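Local coordinates for FBP protein (Leishmania major, PDB 5OEZ) that probably catalyses the magnesium-dependent hydrolysis of fructose 1,6-bisphosphate to fructose 6-phosphate and phosphate, as a homotetramer of the class 1 family, at residues C[292-306]-C[318-332]. Residues are numbered along the deposited sequence; the frame is centred on the assembly and turned at random.
Sequences VEQAGGKAVGSNGRI and TPVYFGSRQEVDLCM
Lys298 and Val300 pair with Gly323 and Tyr321 through four backbone hydrogen bonds, strands 298-300 and 320-323 running antiparallel with their axes 4.8 Å apart, and Ala299 facing Phe322 as the non-hydrogen-bonded pair between them. The pair is a worked case of a two-faced strand served by a helix on each side. On the face of Lys298 and Val300 lie the first turns of helix 325-338. With chi1 of Val300 at -61° placing CG1 anti to the carbonyl carbon, CG2 falls between the backbone N and that carbon, meets Val328 CG1 tip to tip at 3.8 Å and also reaches Met332 SD; the Met332 methyl CE in turn lies over one face of the Tyr321 ring, toward its rim. Lys298 lays its CB against Val328 and its CG against Arg325 CB, then runs on extended (chi2 -165°) across Asp329, where NZ takes the syn lone pair of OD1 at 2.8 Å in a salt bridge. The other face carries Ala299 and Phe322. Ala299 CB presses obliquely on the Phe322 ring, 3.4 Å from CE1, while Ile306 CG1 comes to the ring edge in its plane, 3.8 Å from CE1. Met288 and Ala289 of helix 281-294 close over this side, and Gly296 ends that helix in a Schellman motif. A water accepting from Arg325 N probably links it to Gly296 O. Strand 317-323 continues the sheet through strand 265-268, where Val320 touches Tyr268, a residue that binds fructose 6-phosphate when present. The chemistry thus divides by face: hydrocarbon and aromatic carbon toward helix 281-294, and toward helix 325-338 an apolar centre with one ion pair at its partly exposed margin.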
loop_
_atom_site.group_PDB
_atom_site.type_symbol
_atom_site.label_atom_id
_atom_site.label_comp_id
_atom_site.label_asym_id
_atom_site.label_seq_id
_atom_site.Cartn_x
_atom_site.Cartn_y
_atom_site.Cartn_z
ATOM N N VAL C 292 2.310 25.180 -19.446
ATOM C CA VAL C 292 1.934 25.050 -20.862
ATOM C C VAL C 292 2.963 25.715 -21.775
ATOM O O VAL C 292 3.338 25.144 -22.796
ATOM C CB VAL C 292 0.503 25.614 -21.126
ATOM C CG1 VAL C 292 0.198 25.790 -22.607
ATOM C CG2 VAL C 292 -0.535 24.705 -20.485
ATOM N N GLU C 293 3.419 26.917 -21.436
ATOM C CA GLU C 293 4.451 27.583 -22.277
ATOM C C GLU C 293 5.764 26.809 -22.287
ATOM O O GLU C 293 6.366 26.631 -23.335
ATOM C CB GLU C 293 4.717 29.031 -21.838
ATOM C CG GLU C 293 3.626 30.031 -22.215
ATOM C CD GLU C 293 4.074 31.498 -22.105
ATOM O OE1 GLU C 293 5.285 31.755 -21.896
ATOM O OE2 GLU C 293 3.208 32.405 -22.244
ATOM N N GLN C 294 6.196 26.352 -21.113
ATOM C CA GLN C 294 7.437 25.588 -20.985
ATOM C C GLN C 294 7.392 24.252 -21.720
ATOM O O GLN C 294 8.429 23.715 -22.073
ATOM C CB GLN C 294 7.774 25.380 -19.512
ATOM C CG GLN C 294 8.196 26.659 -18.802
ATOM C CD GLN C 294 9.537 27.177 -19.291
ATOM O OE1 GLN C 294 10.500 26.425 -19.443
ATOM N NE2 GLN C 294 9.602 28.468 -19.547
ATOM N N ALA C 295 6.195 23.722 -21.951
ATOM C CA ALA C 295 6.021 22.529 -22.771
ATOM C C ALA C 295 5.846 22.818 -24.265
ATOM O O ALA C 295 5.619 21.891 -25.036
ATOM C CB ALA C 295 4.825 21.730 -22.257
ATOM N N GLY C 296 5.936 24.084 -24.672
ATOM C CA GLY C 296 5.823 24.472 -26.080
ATOM C C GLY C 296 4.429 24.861 -26.568
ATOM O O GLY C 296 4.220 24.978 -27.758
ATOM N N GLY C 297 3.476 25.047 -25.667
ATOM C CA GLY C 297 2.122 25.475 -26.050
ATOM C C GLY C 297 1.932 26.985 -25.926
ATOM O O GLY C 297 2.897 27.714 -25.724
ATOM N N LYS C 298 0.677 27.429 -26.019
ATOM C CA LYS C 298 0.308 28.828 -25.780
ATOM C C LYS C 298 -0.725 28.883 -24.700
ATOM O O LYS C 298 -1.534 27.957 -24.538
ATOM C CB LYS C 298 -0.256 29.491 -27.022
ATOM C CG LYS C 298 0.782 29.800 -28.076
ATOM C CD LYS C 298 0.244 30.772 -29.117
ATOM C CE LYS C 298 1.359 31.139 -30.085
ATOM N NZ LYS C 298 0.937 32.184 -31.050
ATOM N N ALA C 299 -0.685 29.989 -23.965
ATOM C CA ALA C 299 -1.582 30.227 -22.855
ATOM C C ALA C 299 -1.992 31.701 -22.862
ATOM O O ALA C 299 -1.233 32.562 -22.403
ATOM C CB ALA C 299 -0.893 29.867 -21.558
ATOM N N VAL C 300 -3.189 31.986 -23.376
ATOM C CA VAL C 300 -3.655 33.383 -23.494
ATOM C C VAL C 300 -4.949 33.651 -22.743
ATOM O O VAL C 300 -5.721 32.730 -22.441
ATOM C CB VAL C 300 -3.762 33.835 -24.958
ATOM C CG1 VAL C 300 -2.384 33.747 -25.619
ATOM C CG2 VAL C 300 -4.785 33.015 -25.735
ATOM N N GLY C 301 -5.150 34.924 -22.413
ATOM C CA GLY C 301 -6.357 35.402 -21.738
ATOM C C GLY C 301 -7.186 36.217 -22.700
ATOM O O GLY C 301 -7.184 35.935 -23.887
ATOM N N SER C 302 -7.853 37.252 -22.196
ATOM C CA SER C 302 -8.579 38.207 -23.057
ATOM C C SER C 302 -7.672 39.096 -23.920
ATOM O O SER C 302 -8.093 39.558 -24.964
ATOM C CB SER C 302 -9.469 39.122 -22.216
ATOM O OG SER C 302 -10.510 38.404 -21.616
ATOM N N ASN C 303 -6.439 39.343 -23.487
ATOM C CA ASN C 303 -5.550 40.261 -24.187
ATOM C C ASN C 303 -4.087 39.818 -24.072
ATOM O O ASN C 303 -3.276 40.459 -23.410
ATOM C CB ASN C 303 -5.756 41.655 -23.590
ATOM C CG ASN C 303 -4.925 42.731 -24.267
ATOM O OD1 ASN C 303 -4.331 42.516 -25.325
ATOM N ND2 ASN C 303 -4.879 43.902 -23.648
ATOM N N GLY C 304 -3.758 38.732 -24.765
ATOM C CA GLY C 304 -2.391 38.229 -24.854
ATOM C C GLY C 304 -2.075 37.214 -23.779
ATOM O O GLY C 304 -2.974 36.644 -23.141
ATOM N N ARG C 305 -0.780 37.022 -23.576
ATOM C CA ARG C 305 -0.261 36.022 -22.659
ATOM C C ARG C 305 -0.742 36.261 -21.242
ATOM O O ARG C 305 -0.648 37.373 -20.736
ATOM C CB ARG C 305 1.279 36.038 -22.670
ATOM C CG ARG C 305 1.910 35.538 -23.968
ATOM C CD ARG C 305 3.395 35.838 -23.999
ATOM N NE ARG C 305 4.126 35.046 -23.009
ATOM C CZ ARG C 305 5.264 35.397 -22.408
ATOM N NH1 ARG C 305 5.867 36.559 -22.644
ATOM N NH2 ARG C 305 5.816 34.571 -21.531
ATOM N N ILE C 306 -1.227 35.196 -20.604
ATOM C CA ILE C 306 -1.569 35.208 -19.181
ATOM C C ILE C 306 -0.389 35.719 -18.337
ATOM O O ILE C 306 -0.582 36.522 -17.421
ATOM C CB ILE C 306 -1.945 33.787 -18.676
ATOM C CG1 ILE C 306 -3.227 33.259 -19.340
ATOM C CG2 ILE C 306 -2.123 33.748 -17.159
ATOM C CD1 ILE C 306 -4.487 34.037 -19.031
ATOM N N THR C 318 -9.410 35.725 -14.764
ATOM C CA THR C 318 -9.170 35.810 -16.194
ATOM C C THR C 318 -9.824 34.611 -16.883
ATOM O O THR C 318 -9.842 33.538 -16.302
ATOM C CB THR C 318 -7.633 35.845 -16.510
ATOM O OG1 THR C 318 -7.413 35.812 -17.925
ATOM C CG2 THR C 318 -6.877 34.681 -15.871
ATOM N N PRO C 319 -10.324 34.793 -18.124
ATOM C CA PRO C 319 -10.573 33.634 -18.983
ATOM C C PRO C 319 -9.264 33.042 -19.477
ATOM O O PRO C 319 -8.214 33.676 -19.364
ATOM C CB PRO C 319 -11.348 34.231 -20.163
ATOM C CG PRO C 319 -10.830 35.614 -20.266
ATOM C CD PRO C 319 -10.517 36.063 -18.860
ATOM N N VAL C 320 -9.310 31.816 -19.996
ATOM C CA VAL C 320 -8.101 31.138 -20.480
ATOM C C VAL C 320 -8.393 30.358 -21.759
ATOM O O VAL C 320 -9.456 29.747 -21.896
ATOM C CB VAL C 320 -7.469 30.159 -19.417
ATOM C CG1 VAL C 320 -7.110 30.892 -18.125
ATOM C CG2 VAL C 320 -8.393 28.986 -19.111
ATOM N N TYR C 321 -7.407 30.367 -22.651
ATOM C CA TYR C 321 -7.352 29.538 -23.836
ATOM C C TYR C 321 -5.937 28.947 -23.874
ATOM O O TYR C 321 -4.967 29.647 -24.180
ATOM C CB TYR C 321 -7.657 30.384 -25.080
ATOM C CG TYR C 321 -8.845 31.295 -24.888
ATOM C CD1 TYR C 321 -8.668 32.582 -24.400
ATOM C CD2 TYR C 321 -10.146 30.860 -25.135
ATOM C CE1 TYR C 321 -9.741 33.416 -24.187
ATOM C CE2 TYR C 321 -11.232 31.693 -24.924
ATOM C CZ TYR C 321 -11.025 32.975 -24.468
ATOM O OH TYR C 321 -12.074 33.834 -24.235
ATOM N N PHE C 322 -5.836 27.665 -23.531
ATOM C CA PHE C 322 -4.557 26.962 -23.333
ATOM C C PHE C 322 -4.428 25.775 -24.276
ATOM O O PHE C 322 -5.367 25.007 -24.424
ATOM C CB PHE C 322 -4.473 26.345 -21.921
ATOM C CG PHE C 322 -4.251 27.320 -20.790
ATOM C CD1 PHE C 322 -4.021 28.674 -20.986
ATOM C CD2 PHE C 322 -4.245 26.847 -19.496
ATOM C CE1 PHE C 322 -3.817 29.521 -19.904
ATOM C CE2 PHE C 322 -4.022 27.682 -18.411
ATOM C CZ PHE C 322 -3.807 29.021 -18.612
ATOM N N GLY C 323 -3.240 25.573 -24.830
ATOM C CA GLY C 323 -2.880 24.272 -25.372
ATOM C C GLY C 323 -1.908 24.320 -26.519
ATOM O O GLY C 323 -0.999 25.169 -26.560
ATOM N N SER C 324 -2.111 23.376 -27.443
ATOM C CA SER C 324 -1.336 23.270 -28.663
ATOM C C SER C 324 -1.324 24.621 -29.365
ATOM O O SER C 324 -2.362 25.287 -29.479
ATOM C CB SER C 324 -1.956 22.210 -29.568
ATOM O OG SER C 324 -1.914 20.926 -28.966
ATOM N N ARG C 325 -0.153 25.021 -29.841
ATOM C CA ARG C 325 0.018 26.380 -30.315
ATOM C C ARG C 325 -0.833 26.721 -31.549
ATOM O O ARG C 325 -1.382 27.811 -31.620
ATOM C CB ARG C 325 1.505 26.766 -30.471
ATOM C CG ARG C 325 2.353 25.948 -31.420
ATOM C CD ARG C 325 3.824 26.418 -31.475
ATOM N NE ARG C 325 4.723 25.411 -32.079
ATOM C CZ ARG C 325 5.036 25.318 -33.378
ATOM N NH1 ARG C 325 4.535 26.173 -34.271
ATOM N NH2 ARG C 325 5.858 24.350 -33.798
ATOM N N GLN C 326 -0.942 25.811 -32.503
ATOM C CA GLN C 326 -1.782 26.039 -33.676
ATOM C C GLN C 326 -3.271 26.002 -33.356
ATOM O O GLN C 326 -4.037 26.681 -34.007
ATOM C CB GLN C 326 -1.448 25.061 -34.795
ATOM C CG GLN C 326 -0.055 25.308 -35.380
ATOM C CD GLN C 326 0.331 24.317 -36.458
ATOM O OE1 GLN C 326 -0.479 23.483 -36.887
ATOM N NE2 GLN C 326 1.567 24.410 -36.910
ATOM N N GLU C 327 -3.676 25.242 -32.343
ATOM C CA GLU C 327 -5.085 25.225 -31.930
ATOM C C GLU C 327 -5.493 26.522 -31.242
ATOM O O GLU C 327 -6.571 27.047 -31.502
ATOM C CB GLU C 327 -5.381 24.037 -30.998
ATOM C CG GLU C 327 -5.083 22.658 -31.579
ATOM C CD GLU C 327 -5.881 22.314 -32.827
ATOM O OE1 GLU C 327 -6.992 22.880 -33.040
ATOM O OE2 GLU C 327 -5.394 21.452 -33.599
ATOM N N VAL C 328 -4.625 27.047 -30.377
ATOM C CA VAL C 328 -4.848 28.369 -29.767
ATOM C C VAL C 328 -4.831 29.489 -30.817
ATOM O O VAL C 328 -5.615 30.419 -30.705
ATOM C CB VAL C 328 -3.851 28.677 -28.634
ATOM C CG1 VAL C 328 -4.030 30.094 -28.100
ATOM C CG2 VAL C 328 -4.050 27.693 -27.507
ATOM N N ASP C 329 -3.955 29.399 -31.830
ATOM C CA ASP C 329 -3.944 30.383 -32.960
ATOM C C ASP C 329 -5.263 30.381 -33.749
ATOM O O ASP C 329 -5.754 31.435 -34.094
ATOM C CB ASP C 329 -2.791 30.137 -33.949
ATOM C CG ASP C 329 -1.402 30.424 -33.351
ATOM O OD1 ASP C 329 -1.300 31.118 -32.317
ATOM O OD2 ASP C 329 -0.402 29.915 -33.910
ATOM N N LEU C 330 -5.836 29.198 -33.999
ATOM C CA LEU C 330 -7.101 29.099 -34.721
ATOM C C LEU C 330 -8.223 29.756 -33.914
ATOM O O LEU C 330 -9.026 30.487 -34.466
ATOM C CB LEU C 330 -7.446 27.638 -35.039
ATOM C CG LEU C 330 -8.783 27.365 -35.746
ATOM C CD1 LEU C 330 -8.747 27.944 -37.139
ATOM C CD2 LEU C 330 -9.115 25.879 -35.799
ATOM N N CYS C 331 -8.232 29.503 -32.608
ATOM C CA CYS C 331 -9.185 30.103 -31.680
ATOM C C CYS C 331 -9.077 31.628 -31.676
ATOM O O CYS C 331 -10.068 32.327 -31.798
ATOM C CB CYS C 331 -8.950 29.546 -30.268
ATOM S SG CYS C 331 -10.052 30.133 -28.969
ATOM N N MET C 332 -7.858 32.143 -31.574
ATOM C CA MET C 332 -7.643 33.585 -31.584
ATOM C C MET C 332 -7.986 34.234 -32.920
ATOM O O MET C 332 -8.299 35.424 -32.960
ATOM C CB MET C 332 -6.203 33.928 -31.166
ATOM C CG MET C 332 -5.910 33.694 -29.689
ATOM S SD MET C 332 -7.059 34.500 -28.532
ATOM C CE MET C 332 -8.110 33.135 -28.034
HETATM O O HOH W 1 2.192 23.331 -29.081
HETATM O O HOH W 2 -7.611 37.945 -19.555
#